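Local coordinates for protein EH1AB1 (Metagenome, PDB 6I8F) that hydrolyses esters and probably does so with a serine-centred triad on an alpha/beta hydrolase scaffold, at residues H154-A159 against A191-P196. Residues are numbered along the deposited sequence; the frame is centred on the assembly and turned at random.
Sequences HIRDNA and AGETGP
The backbones of R156, on helix 143-157, and of E193 and T194, in the loop that leads from helix 176-190 to strand 198-202, stay apart: the closest CA atoms of the two segments, those of R156 and P196, are 8.3 Å apart. In this alpha/beta hydrolase fold the contact ties that helix to a helix-to-strand connection at the surface, and it illustrates how one arginine can join two chain segments through a salt-bridge network. The loop leaves its helix through a Schellman motif, with G192 at positive phi. R156 starts with CG anti to the backbone N (chi1 177°) and bends at chi3, which turns the guanidinium edge to the loop. R156 NH1 serves two acceptors, E193 OE1 at 2.7 Å and the backbone T194 O at 2.9 Å, both near the guanidinium plane. The E193 carboxylate is tilted 57° from that plane, and R156 NH1 meets OE1 from above the carboxylate plane; R153 also pairs with OE1. Without the guanidinium, as with an alanine here, T194 O would probably lose this donor, and E193 and D157 their shared positive charge. D157 takes the NE/NH2 edge side-on, with R156 NE 2.8 Å from D157 OD1 and R156 NH2 3.2 Å from D157 OD2.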
loop_
_atom_site.group_PDB
_atom_site.type_symbol
_atom_site.label_atom_id
_atom_site.label_comp_id
_atom_site.label_asym_id
_atom_site.label_seq_id
_atom_site.Cartn_x
_atom_site.Cartn_y
_atom_site.Cartn_z
ATOM N N HIS A 154 6.553 -27.493 0.966
ATOM C CA HIS A 154 6.461 -28.341 2.164
ATOM C C HIS A 154 5.443 -27.777 3.171
ATOM O O HIS A 154 4.623 -28.514 3.732
ATOM C CB HIS A 154 7.836 -28.507 2.808
ATOM C CG HIS A 154 7.806 -29.357 4.032
ATOM N ND1 HIS A 154 7.799 -30.741 3.968
ATOM C CD2 HIS A 154 7.735 -29.032 5.341
ATOM C CE1 HIS A 154 7.753 -31.232 5.192
ATOM N NE2 HIS A 154 7.717 -30.201 6.055
ATOM N N ILE A 155 5.517 -26.470 3.433
ATOM C CA ILE A 155 4.565 -25.821 4.364
ATOM C C ILE A 155 3.152 -25.823 3.759
ATOM O O ILE A 155 2.185 -26.114 4.469
ATOM C CB ILE A 155 5.062 -24.423 4.758
ATOM C CG1 ILE A 155 6.341 -24.556 5.593
ATOM C CG2 ILE A 155 3.964 -23.648 5.477
ATOM C CD1 ILE A 155 7.233 -23.338 5.596
ATOM N N ARG A 156 3.038 -25.540 2.455
ATOM C CA ARG A 156 1.746 -25.590 1.741
ATOM C C ARG A 156 1.121 -26.982 1.908
ATOM O O ARG A 156 -0.055 -27.108 2.209
ATOM C CB ARG A 156 1.927 -25.236 0.259
ATOM C CG ARG A 156 0.667 -25.333 -0.596
ATOM C CD ARG A 156 0.947 -25.567 -2.078
ATOM N NE ARG A 156 1.692 -26.790 -2.366
ATOM C CZ ARG A 156 2.499 -26.974 -3.413
ATOM N NH1 ARG A 156 2.627 -26.044 -4.346
ATOM N NH2 ARG A 156 3.192 -28.094 -3.517
ATOM N N ASP A 157 1.918 -28.031 1.699
ATOM C CA ASP A 157 1.393 -29.383 1.665
ATOM C C ASP A 157 1.135 -29.897 3.086
ATOM O O ASP A 157 0.449 -30.880 3.248
ATOM C CB ASP A 157 2.321 -30.302 0.866
ATOM C CG ASP A 157 2.370 -29.941 -0.607
ATOM O OD1 ASP A 157 1.452 -29.243 -1.079
ATOM O OD2 ASP A 157 3.335 -30.342 -1.262
ATOM N N ASN A 158 1.700 -29.235 4.098
ATOM C CA ASN A 158 1.615 -29.664 5.492
ATOM C C ASN A 158 1.122 -28.498 6.361
ATOM O O ASN A 158 1.548 -28.329 7.510
ATOM C CB ASN A 158 2.972 -30.204 5.944
ATOM C CG ASN A 158 3.361 -31.432 5.151
ATOM O OD1 ASN A 158 2.836 -32.512 5.411
ATOM N ND2 ASN A 158 4.214 -31.266 4.145
ATOM N N ALA A 159 0.212 -27.704 5.796
ATOM C CA ALA A 159 -0.141 -26.387 6.326
ATOM C C ALA A 159 -0.591 -26.516 7.787
ATOM O O ALA A 159 -0.119 -25.774 8.669
ATOM C CB ALA A 159 -1.203 -25.762 5.447
ATOM N N ALA A 191 4.803 -24.474 -12.932
ATOM C CA ALA A 191 4.711 -25.922 -12.707
ATOM C C ALA A 191 3.250 -26.391 -12.624
ATOM O O ALA A 191 3.003 -27.581 -12.459
ATOM C CB ALA A 191 5.460 -26.271 -11.451
ATOM N N GLY A 192 2.290 -25.461 -12.709
ATOM C CA GLY A 192 0.873 -25.782 -12.651
ATOM C C GLY A 192 0.420 -26.214 -11.266
ATOM O O GLY A 192 -0.540 -26.957 -11.142
ATOM N N GLU A 193 1.086 -25.754 -10.202
ATOM C CA GLU A 193 0.588 -26.104 -8.866
ATOM C C GLU A 193 0.103 -24.837 -8.146
ATOM O O GLU A 193 0.238 -23.714 -8.659
ATOM C CB GLU A 193 1.596 -26.933 -8.063
ATOM C CG GLU A 193 3.050 -26.581 -8.257
ATOM C CD GLU A 193 3.943 -27.446 -7.385
ATOM O OE1 GLU A 193 4.319 -26.990 -6.289
ATOM O OE2 GLU A 193 4.234 -28.586 -7.793
ATOM N N THR A 194 -0.528 -25.056 -6.990
ATOM C CA THR A 194 -1.010 -24.004 -6.113
ATOM C C THR A 194 0.173 -23.192 -5.581
ATOM O O THR A 194 1.084 -23.711 -4.970
ATOM C CB THR A 194 -1.840 -24.598 -4.977
ATOM O OG1 THR A 194 -2.916 -25.270 -5.627
ATOM C CG2 THR A 194 -2.377 -23.569 -4.004
ATOM N N GLY A 195 0.130 -21.890 -5.845
ATOM C CA GLY A 195 1.133 -20.999 -5.389
ATOM C C GLY A 195 0.667 -20.229 -4.163
ATOM O O GLY A 195 -0.438 -20.442 -3.669
ATOM N N PRO A 196 1.516 -19.308 -3.658
ATOM C CA PRO A 196 1.166 -18.450 -2.533
ATOM C C PRO A 196 -0.070 -17.600 -2.826
ATOM O O PRO A 196 -0.317 -17.273 -3.967
ATOM C CB PRO A 196 2.397 -17.546 -2.385
ATOM C CG PRO A 196 3.520 -18.365 -2.969
ATOM C CD PRO A 196 2.874 -19.043 -4.157
#